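Succinate dehydrogenase subunit A (Mycolicibacterium smegmatis MC2 51, PDB 6LUM) is the FAD-binding flavoprotein subunit of succinate dehydrogenase and probably oxidises succinate to fumarate, passing the electrons on to the iron-sulfur subunit. Local coordinates at residues C52-N57 with E89-V94; D113-G118 with R130-A135; T552-Q557 with I565-K570. All coordinates share one frame; numbering follows the deposited sequence.

Interaction 1: residues C52-N57 with E89-V94; sequences CAALAN and EAIDAV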
loop_
_atom_site.group_PDB
_atom_site.type_symbol
_atom_site.label_atom_id
_atom_site.label_comp_id
_atom_site.label_asym_id
_atom_site.label_seq_id
_atom_site.Cartn_x
_atom_site.Cartn_y
_atom_site.Cartn_z
ATOM N N CYS D 52 -27.346 -20.490 20.032
ATOM C CA CYS D 52 -27.047 -21.113 21.314
ATOM C C CYS D 52 -25.680 -21.777 21.302
ATOM O O CYS D 52 -25.302 -22.433 20.333
ATOM C CB CYS D 52 -28.118 -22.135 21.690
ATOM S SG CYS D 52 -27.998 -23.717 20.850
ATOM N N ALA D 53 -24.940 -21.589 22.388
ATOM C CA ALA D 53 -23.646 -22.223 22.581
ATOM C C ALA D 53 -23.357 -22.244 24.069
ATOM O O ALA D 53 -23.820 -21.378 24.813
ATOM C CB ALA D 53 -22.534 -21.493 21.829
ATOM N N ALA D 54 -22.594 -23.248 24.497
ATOM C CA ALA D 54 -22.253 -23.407 25.908
ATOM C C ALA D 54 -20.955 -22.655 26.180
ATOM O O ALA D 54 -19.865 -23.222 26.245
ATOM C CB ALA D 54 -22.142 -24.881 26.269
ATOM N N LEU D 55 -21.086 -21.339 26.329
ATOM C CA LEU D 55 -19.951 -20.487 26.658
ATOM C C LEU D 55 -19.778 -20.304 28.154
ATOM O O LEU D 55 -18.645 -20.158 28.624
ATOM C CB LEU D 55 -20.106 -19.110 26.011
ATOM C CG LEU D 55 -20.072 -18.953 24.493
ATOM C CD1 LEU D 55 -20.358 -17.515 24.133
ATOM C CD2 LEU D 55 -18.732 -19.380 23.934
ATOM N N ALA D 56 -20.878 -20.297 28.908
ATOM C CA ALA D 56 -20.858 -20.123 30.357
ATOM C C ALA D 56 -20.170 -18.808 30.740
ATOM O O ALA D 56 -19.092 -18.776 31.332
ATOM C CB ALA D 56 -20.189 -21.320 31.042
ATOM N N ASN D 57 -20.823 -17.715 30.349
ATOM C CA ASN D 57 -20.403 -16.375 30.736
ATOM C C ASN D 57 -21.235 -15.805 31.872
ATOM O O ASN D 57 -20.682 -15.184 32.782
ATOM C CB ASN D 57 -20.467 -15.426 29.539
ATOM C CG ASN D 57 -19.280 -15.574 28.625
ATOM O OD1 ASN D 57 -19.169 -14.887 27.614
ATOM N ND2 ASN D 57 -18.380 -16.481 28.974
ATOM N N GLU D 89 -17.936 -27.882 18.606
ATOM C CA GLU D 89 -17.459 -26.849 17.703
ATOM C C GLU D 89 -18.310 -25.594 17.759
ATOM O O GLU D 89 -17.905 -24.561 17.223
ATOM C CB GLU D 89 -17.417 -27.374 16.268
ATOM C CG GLU D 89 -16.522 -28.573 16.077
ATOM C CD GLU D 89 -15.891 -28.613 14.702
ATOM O OE1 GLU D 89 -16.040 -27.628 13.950
ATOM O OE2 GLU D 89 -15.245 -29.626 14.369
ATOM N N ALA D 90 -19.472 -25.663 18.404
ATOM C CA ALA D 90 -20.361 -24.517 18.493
ATOM C C ALA D 90 -19.748 -23.425 19.332
ATOM O O ALA D 90 -19.907 -22.231 19.033
ATOM C CB ALA D 90 -21.686 -24.949 19.099
ATOM N N ILE D 91 -19.078 -23.818 20.409
ATOM C CA ILE D 91 -18.391 -22.802 21.219
ATOM C C ILE D 91 -17.497 -21.925 20.339
ATOM O O ILE D 91 -17.619 -20.689 20.311
ATOM C CB ILE D 91 -17.589 -23.450 22.360
ATOM C CG1 ILE D 91 -18.520 -24.016 23.430
ATOM C CG2 ILE D 91 -16.653 -22.442 22.964
ATOM C CD1 ILE D 91 -18.880 -25.456 23.237
ATOM N N ASP D 92 -16.607 -22.557 19.578
ATOM C CA ASP D 92 -15.658 -21.805 18.768
ATOM C C ASP D 92 -16.329 -21.160 17.562
ATOM O O ASP D 92 -15.833 -20.156 17.050
ATOM C CB ASP D 92 -14.521 -22.725 18.328
ATOM C CG ASP D 92 -13.266 -21.967 17.944
ATOM O OD1 ASP D 92 -13.365 -20.840 17.423
ATOM O OD2 ASP D 92 -12.163 -22.508 18.173
ATOM N N ALA D 93 -17.465 -21.692 17.109
ATOM C CA ALA D 93 -18.215 -21.025 16.047
ATOM C C ALA D 93 -18.707 -19.657 16.497
ATOM O O ALA D 93 -18.516 -18.652 15.798
ATOM C CB ALA D 93 -19.391 -21.894 15.610
ATOM N N VAL D 94 -19.344 -19.597 17.669
ATOM C CA VAL D 94 -19.787 -18.306 18.190
ATOM C C VAL D 94 -18.599 -17.385 18.421
ATOM O O VAL D 94 -18.647 -16.190 18.099
ATOM C CB VAL D 94 -20.608 -18.488 19.476
ATOM C CG1 VAL D 94 -20.789 -17.159 20.158
ATOM C CG2 VAL D 94 -21.946 -19.079 19.155
#

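Interaction 2: residues D113-G118 with R130-A135; sequences DQRRFG and RRACYA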
loop_
_atom_site.group_PDB
_atom_site.type_symbol
_atom_site.label_atom_id
_atom_site.label_comp_id
_atom_site.label_asym_id
_atom_site.label_seq_id
_atom_site.Cartn_x
_atom_site.Cartn_y
_atom_site.Cartn_z
ATOM N N ASP D 113 -23.206 -11.225 26.300
ATOM C CA ASP D 113 -24.383 -11.474 27.110
ATOM C C ASP D 113 -25.165 -12.641 26.534
ATOM O O ASP D 113 -25.185 -12.858 25.322
ATOM C CB ASP D 113 -25.267 -10.232 27.176
ATOM C CG ASP D 113 -26.399 -10.377 28.161
ATOM O OD1 ASP D 113 -26.340 -11.296 28.998
ATOM O OD2 ASP D 113 -27.352 -9.575 28.099
ATOM N N GLN D 114 -25.807 -13.398 27.416
ATOM C CA GLN D 114 -26.582 -14.562 27.026
ATOM C C GLN D 114 -27.952 -14.495 27.675
ATOM O O GLN D 114 -28.164 -13.769 28.646
ATOM C CB GLN D 114 -25.879 -15.852 27.424
ATOM C CG GLN D 114 -24.414 -15.833 27.129
ATOM C CD GLN D 114 -23.860 -17.206 26.932
ATOM O OE1 GLN D 114 -24.518 -18.197 27.232
ATOM N NE2 GLN D 114 -22.646 -17.284 26.420
ATOM N N ARG D 115 -28.892 -15.256 27.125
ATOM C CA ARG D 115 -30.244 -15.266 27.654
ATOM C C ARG D 115 -30.835 -16.660 27.529
ATOM O O ARG D 115 -30.336 -17.506 26.783
ATOM C CB ARG D 115 -31.137 -14.253 26.940
ATOM C CG ARG D 115 -31.525 -14.664 25.546
ATOM C CD ARG D 115 -32.111 -13.498 24.773
ATOM N NE ARG D 115 -32.678 -13.930 23.500
ATOM C CZ ARG D 115 -32.957 -13.113 22.492
ATOM N NH1 ARG D 115 -32.723 -11.814 22.603
ATOM N NH2 ARG D 115 -33.471 -13.596 21.374
ATOM N N ARG D 116 -31.909 -16.883 28.280
ATOM C CA ARG D 116 -32.569 -18.178 28.307
ATOM C C ARG D 116 -33.531 -18.306 27.140
ATOM O O ARG D 116 -34.059 -17.316 26.631
ATOM C CB ARG D 116 -33.322 -18.377 29.620
ATOM C CG ARG D 116 -34.452 -17.397 29.831
ATOM C CD ARG D 116 -35.190 -17.690 31.117
ATOM N NE ARG D 116 -34.291 -18.170 32.159
ATOM C CZ ARG D 116 -34.666 -18.428 33.408
ATOM N NH1 ARG D 116 -35.929 -18.251 33.773
ATOM N NH2 ARG D 116 -33.779 -18.866 34.291
ATOM N N PHE D 117 -33.765 -19.545 26.721
ATOM C CA PHE D 117 -34.536 -19.781 25.515
ATOM C C PHE D 117 -35.125 -21.181 25.545
ATOM O O PHE D 117 -34.434 -22.140 25.886
ATOM C CB PHE D 117 -33.665 -19.608 24.266
ATOM C CG PHE D 117 -34.424 -19.713 22.985
ATOM C CD1 PHE D 117 -34.987 -18.593 22.408
ATOM C CD2 PHE D 117 -34.588 -20.931 22.362
ATOM C CE1 PHE D 117 -35.691 -18.686 21.237
ATOM C CE2 PHE D 117 -35.294 -21.031 21.194
ATOM C CZ PHE D 117 -35.846 -19.906 20.628
ATOM N N GLY D 118 -36.402 -21.275 25.183
ATOM C CA GLY D 118 -37.069 -22.523 24.863
ATOM C C GLY D 118 -36.753 -23.722 25.730
ATOM O O GLY D 118 -36.748 -23.630 26.960
ATOM N N ARG D 130 -29.700 -20.477 30.249
ATOM C CA ARG D 130 -29.278 -19.220 29.628
ATOM C C ARG D 130 -28.091 -19.441 28.684
ATOM O O ARG D 130 -26.968 -19.003 28.929
ATOM C CB ARG D 130 -28.935 -18.167 30.688
ATOM C CG ARG D 130 -30.140 -17.506 31.299
ATOM C CD ARG D 130 -29.747 -16.298 32.125
ATOM N NE ARG D 130 -30.903 -15.457 32.414
ATOM C CZ ARG D 130 -31.799 -15.723 33.358
ATOM N NH1 ARG D 130 -31.671 -16.807 34.111
ATOM N NH2 ARG D 130 -32.824 -14.905 33.551
ATOM N N ARG D 131 -28.374 -20.159 27.599
ATOM C CA ARG D 131 -27.356 -20.458 26.602
ATOM C C ARG D 131 -27.282 -19.431 25.482
ATOM O O ARG D 131 -26.183 -19.097 25.031
ATOM C CB ARG D 131 -27.614 -21.829 25.984
ATOM C CG ARG D 131 -27.060 -22.959 26.776
ATOM C CD ARG D 131 -26.708 -24.118 25.898
ATOM N NE ARG D 131 -26.188 -25.206 26.705
ATOM C CZ ARG D 131 -26.952 -26.070 27.356
ATOM N NH1 ARG D 131 -28.270 -25.975 27.282
ATOM N NH2 ARG D 131 -26.398 -27.028 28.078
ATOM N N ALA D 132 -28.428 -18.926 25.025
ATOM C CA ALA D 132 -28.512 -18.318 23.701
ATOM C C ALA D 132 -27.825 -16.963 23.668
ATOM O O ALA D 132 -28.220 -16.045 24.391
ATOM C CB ALA D 132 -29.970 -18.179 23.286
ATOM N N CYS D 133 -26.787 -16.843 22.845
ATOM C CA CYS D 133 -26.237 -15.547 22.507
ATOM C C CYS D 133 -27.201 -14.808 21.585
ATOM O O CYS D 133 -28.119 -15.390 21.008
ATOM C CB CYS D 133 -24.889 -15.704 21.817
ATOM S SG CYS D 133 -23.660 -16.548 22.787
ATOM N N TYR D 134 -26.978 -13.512 21.433
ATOM C CA TYR D 134 -27.836 -12.715 20.569
ATOM C C TYR D 134 -27.140 -11.394 20.305
ATOM O O TYR D 134 -26.140 -11.057 20.942
ATOM C CB TYR D 134 -29.223 -12.501 21.177
ATOM C CG TYR D 134 -29.246 -11.735 22.474
ATOM C CD1 TYR D 134 -28.691 -12.260 23.625
ATOM C CD2 TYR D 134 -29.842 -10.492 22.553
ATOM C CE1 TYR D 134 -28.714 -11.562 24.806
ATOM C CE2 TYR D 134 -29.874 -9.790 23.733
ATOM C CZ TYR D 134 -29.307 -10.329 24.855
ATOM O OH TYR D 134 -29.338 -9.626 26.032
ATOM N N ALA D 135 -27.667 -10.663 19.332
ATOM C CA ALA D 135 -27.182 -9.339 18.984
ATOM C C ALA D 135 -28.208 -8.257 19.236
ATOM O O ALA D 135 -27.857 -7.162 19.671
ATOM C CB ALA D 135 -26.764 -9.299 17.514
#

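Interaction 3: residues T552-Q557 with I565-K570; sequences TMAYKQ and IRLDYK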
loop_
_atom_site.group_PDB
_atom_site.type_symbol
_atom_site.label_atom_id
_atom_site.label_comp_id
_atom_site.label_asym_id
_atom_site.label_seq_id
_atom_site.Cartn_x
_atom_site.Cartn_y
_atom_site.Cartn_z
ATOM N N THR D 552 -35.484 -42.398 6.639
ATOM C CA THR D 552 -36.051 -42.811 5.367
ATOM C C THR D 552 -35.268 -42.158 4.245
ATOM O O THR D 552 -34.951 -40.971 4.316
ATOM C CB THR D 552 -37.519 -42.404 5.274
ATOM O OG1 THR D 552 -38.264 -43.041 6.317
ATOM C CG2 THR D 552 -38.094 -42.806 3.940
ATOM N N MET D 553 -34.949 -42.925 3.210
ATOM C CA MET D 553 -34.240 -42.401 2.055
ATOM C C MET D 553 -35.051 -42.701 0.808
ATOM O O MET D 553 -35.566 -43.809 0.653
ATOM C CB MET D 553 -32.839 -42.995 1.958
ATOM C CG MET D 553 -32.011 -42.718 3.186
ATOM S SD MET D 553 -30.267 -43.039 2.963
ATOM C CE MET D 553 -29.837 -41.707 1.871
ATOM N N ALA D 554 -35.185 -41.713 -0.064
ATOM C CA ALA D 554 -36.027 -41.821 -1.241
ATOM C C ALA D 554 -35.185 -41.622 -2.486
ATOM O O ALA D 554 -34.375 -40.689 -2.548
ATOM C CB ALA D 554 -37.156 -40.797 -1.195
ATOM N N TYR D 555 -35.374 -42.505 -3.466
ATOM C CA TYR D 555 -34.710 -42.443 -4.757
ATOM C C TYR D 555 -35.752 -42.308 -5.854
ATOM O O TYR D 555 -36.792 -42.971 -5.818
ATOM C CB TYR D 555 -33.875 -43.694 -5.032
ATOM C CG TYR D 555 -32.857 -44.048 -3.983
ATOM C CD1 TYR D 555 -33.217 -44.755 -2.854
ATOM C CD2 TYR D 555 -31.529 -43.702 -4.140
ATOM C CE1 TYR D 555 -32.296 -45.087 -1.906
ATOM C CE2 TYR D 555 -30.599 -44.033 -3.195
ATOM C CZ TYR D 555 -30.987 -44.724 -2.078
ATOM O OH TYR D 555 -30.060 -45.060 -1.124
ATOM N N LYS D 556 -35.464 -41.463 -6.833
ATOM C CA LYS D 556 -36.337 -41.278 -7.980
ATOM C C LYS D 556 -35.958 -42.266 -9.070
ATOM O O LYS D 556 -34.775 -42.507 -9.317
ATOM C CB LYS D 556 -36.230 -39.851 -8.506
ATOM C CG LYS D 556 -37.276 -39.471 -9.522
ATOM C CD LYS D 556 -36.885 -38.187 -10.213
ATOM C CE LYS D 556 -37.995 -37.680 -11.094
ATOM N NZ LYS D 556 -39.168 -37.271 -10.289
ATOM N N GLN D 557 -36.964 -42.838 -9.727
ATOM C CA GLN D 557 -36.697 -43.897 -10.694
ATOM C C GLN D 557 -36.560 -43.359 -12.114
ATOM O O GLN D 557 -35.506 -43.503 -12.739
ATOM C CB GLN D 557 -37.797 -44.956 -10.621
ATOM C CG GLN D 557 -37.998 -45.532 -9.232
ATOM C CD GLN D 557 -36.875 -46.449 -8.796
ATOM O OE1 GLN D 557 -35.735 -46.023 -8.621
ATOM N NE2 GLN D 557 -37.197 -47.718 -8.608
ATOM N N ILE D 565 -41.132 -43.506 -6.575
ATOM C CA ILE D 565 -40.256 -43.149 -5.469
ATOM C C ILE D 565 -39.961 -44.430 -4.705
ATOM O O ILE D 565 -40.856 -44.987 -4.058
ATOM C CB ILE D 565 -40.889 -42.100 -4.551
ATOM C CG1 ILE D 565 -41.396 -40.911 -5.359
ATOM C CG2 ILE D 565 -39.897 -41.626 -3.525
ATOM C CD1 ILE D 565 -40.314 -40.044 -5.895
ATOM N N ARG D 566 -38.720 -44.904 -4.776
ATOM C CA ARG D 566 -38.320 -46.103 -4.054
ATOM C C ARG D 566 -37.725 -45.714 -2.711
ATOM O O ARG D 566 -36.874 -44.825 -2.639
ATOM C CB ARG D 566 -37.309 -46.917 -4.854
ATOM C CG ARG D 566 -36.629 -47.993 -4.038
ATOM C CD ARG D 566 -35.748 -48.861 -4.898
ATOM N NE ARG D 566 -34.747 -48.073 -5.599
ATOM C CZ ARG D 566 -33.539 -47.819 -5.119
ATOM N NH1 ARG D 566 -32.683 -47.093 -5.821
ATOM N NH2 ARG D 566 -33.187 -48.298 -3.937
ATOM N N LEU D 567 -38.160 -46.389 -1.652
ATOM C CA LEU D 567 -37.805 -46.023 -0.289
ATOM C C LEU D 567 -36.900 -47.086 0.318
ATOM O O LEU D 567 -37.272 -48.261 0.379
ATOM C CB LEU D 567 -39.058 -45.841 0.563
ATOM C CG LEU D 567 -39.990 -44.703 0.162
ATOM C CD1 LEU D 567 -41.345 -44.935 0.758
ATOM C CD2 LEU D 567 -39.440 -43.384 0.626
ATOM N N ASP D 568 -35.726 -46.667 0.763
ATOM C CA ASP D 568 -34.801 -47.483 1.528
ATOM C C ASP D 568 -34.666 -46.894 2.925
ATOM O O ASP D 568 -35.202 -45.827 3.229
ATOM C CB ASP D 568 -33.442 -47.561 0.832
ATOM C CG ASP D 568 -33.501 -48.312 -0.482
ATOM O OD1 ASP D 568 -32.521 -48.247 -1.248
ATOM O OD2 ASP D 568 -34.526 -48.972 -0.752
ATOM N N TYR D 569 -33.923 -47.586 3.779
ATOM C CA TYR D 569 -33.770 -47.171 5.163
ATOM C C TYR D 569 -32.299 -47.042 5.513
ATOM O O TYR D 569 -31.453 -47.764 4.988
ATOM C CB TYR D 569 -34.445 -48.152 6.107
ATOM C CG TYR D 569 -35.906 -47.863 6.298
ATOM C CD1 TYR D 569 -36.868 -48.531 5.559
ATOM C CD2 TYR D 569 -36.325 -46.913 7.210
ATOM C CE1 TYR D 569 -38.207 -48.263 5.733
ATOM C CE2 TYR D 569 -37.660 -46.638 7.391
ATOM C CZ TYR D 569 -38.595 -47.313 6.653
ATOM O OH TYR D 569 -39.922 -47.032 6.840
ATOM N N LYS D 570 -32.007 -46.113 6.416
ATOM C CA LYS D 570 -30.651 -45.843 6.852
ATOM C C LYS D 570 -30.605 -45.907 8.374
ATOM O O LYS D 570 -31.447 -45.288 9.044
ATOM C CB LYS D 570 -30.202 -44.473 6.353
ATOM C CG LYS D 570 -28.904 -43.977 6.921
ATOM C CD LYS D 570 -28.562 -42.643 6.301
ATOM C CE LYS D 570 -27.197 -42.162 6.712
ATOM N NZ LYS D 570 -26.995 -40.750 6.302
#

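Interaction 1: residues C52-N57 with E89-V94
Ala53, Ala54 and Leu55 lay their methyl groups and backbone against Ile91 and Val94 on one side of helix 80-100. The arrangement shows how a loop without regular structure can be fitted to a helix mainly by apolar packing, without a hydrogen bond between the two segments: within the FAD-binding domain, the chain leaving strand 51-52 passes over the helix, and what joins the two is chiefly contact between small and branched side chains. The residues nearest by their CA atoms are Ala53 and Ile91, at 5.5 Å, a close approach that the alanines of the loop permit.

Ile91 can be followed outward atom by atom. From its CB two branches leave. CG2, anti to the backbone N, runs to Leu55 and meets CD2 of that residue at 3.8 Å, the Leu55 and Ile91 side chains lying alongside each other and running opposite ways. The other branch, CG1, stands beside the backbone N (chi1 -71°), which brings it against the carbonyl oxygen, O, of Ala54, and CD1 at its tip continues to the methyl of Ala54, with 4.5 Å between Ile91 CD1 and Ala54 CB. Ala54 is the centre of an inverse gamma turn, which bends the loop where Ile91 meets it.

One helical turn further on, Val94 divides its two methyls between two partners. CG1 reaches Leu55 CD1 at 4.0 Å, while CG2 packs on Ala53 CB at 3.7 Å. Leu55 therefore spans both helix residues with its forked end. Cys133 of strand 132-133 touches both Leu55 and Val94, and Leu402 of helix 399-421 covers Ala90. The same methyl of Ala53 also approaches the preceding turn of the helix, where Ala53 CB lies 3.9 Å from Ala90 O.

Interaction 2: residues D113-G118 with R130-A135
Arg115 and Ala132 exchange two backbone hydrogen bonds, from Arg115 N to Ala132 O at 2.9 Å and from Ala132 N to Arg115 O at 3.0 Å. The second is the more bent, with an N-H...O angle of 134°. Beside this pair Arg131 also faces Arg115, which makes a classic beta bulge.

Among side-chain hydrogen bonds, Tyr134 OH donates to Asp113 OD2 at 2.9 Å. The hydroxyl comes from above the carboxylate, 53° out of its plane.

Aromatic contacts centre on the same tyrosine. Arg115 CD sits over the ring face of Tyr134, 3.9 Å from the centroid, and the extended chain carries the guanidinium onward to an off-centre cation-pi position, with CZ 4.4 Å from that centroid. CG of Tyr134 lies between its backbone N and carbonyl carbon (chi1 63°), which swings the ring under Arg115. A leucine in place of Tyr134 would probably leave Asp113 OD2 without its hydroxyl donor and the Arg115 guanidinium without its aromatic face, free to turn.

These strands, 114-115 and 132-133, belong to a small three-stranded antiparallel sheet of the FAD-binding domain, in which 132-133 is central and 51-52 lies beyond it; Cys133 is hydrogen-bonded there to Met51.

Charge and apolar contacts complete the account. Arg116 and Arg130 bring their guanidinium groups together, one lying over a face of the other, like charges close together; Glu59 is a long, weak ion-pair partner of Arg130. Phe117 CB meets Ala132 CB at 4.1 Å, while the ring turns off from Ala132, and the Phe117 side chain is about 6 Å from the bound FAD.

Interaction 3: residues T552-Q557 with I565-K570
Ile565 opens the second strand of an antiparallel beta hairpin by setting its CG2 methyl against Ala554 CB, 3.7 Å away. Opposite Tyr555 comes Arg566, and here backbone and side chain work together. The two residues form a hydrogen-bonded pair, Tyr555 N to Arg566 O and Arg566 N to Tyr555 O, each 2.9 Å. The Arg566 chain starts anti to its backbone N and bends at chi3 (57°), laying the guanidinium flat over the Tyr555 ring with the planes only 10° apart. The stack is off-centre, CZ of Arg566 lying 4.3 Å from the ring centroid of Tyr555, and NH1 lies over the CG side of the ring.

Leu567, on the other face of the sheet, extends CD2 to Thr552 CG2 at 3.6 Å and also covers the Ala554 methyl. Asp568 returns to the face that carries Tyr555 and Arg566. Its OD1 makes a salt bridge with Arg566 NH2 at 2.8 Å and approaches Tyr555 CE1, so that the carboxylate helps to fix the rotation of the guanidinium on the ring. A second pair of backbone bonds ties Asp568 to Met553 in both directions. Tyr569 runs alongside Thr552, pointing the same way, with CE2 of the tyrosine 3.8 Å from Thr552 OG1. Lys570 then crosses Met553, whose sulfur, SD, rests 3.7 Å from Lys570 CB, and the Lys570 amino group, NZ, continues to a salt bridge with Glu235.

Strand 550-556 is the middle of a three-stranded sheet, flanked by 565-571 and by 234-235; helix 503-527 touches the face carrying Ile565 and Leu567, and Phe228 of helix 223-229 packs on Ile565.

Overall arrangement
Interactions 1 and 2 form one neighbourhood, their centres 11 Å apart, with Leu55 of the first packing on Gln114 of the second. Strands 51-52, 132-133 and 114-115 make up a single small sheet, and helix 80-100, which leads in the chain to strand 114-115, packs beside it, all within the FAD-binding domain. Interaction 3 closes last along the chain, in the C-terminal fumarate reductase flavoprotein region, its centre 36 Å from that of interaction 1 and 39 Å from that of interaction 2, across the chain's centre from the latter. The flavoprotein thus has contacts in two separate regions, the first of them near the bound FAD.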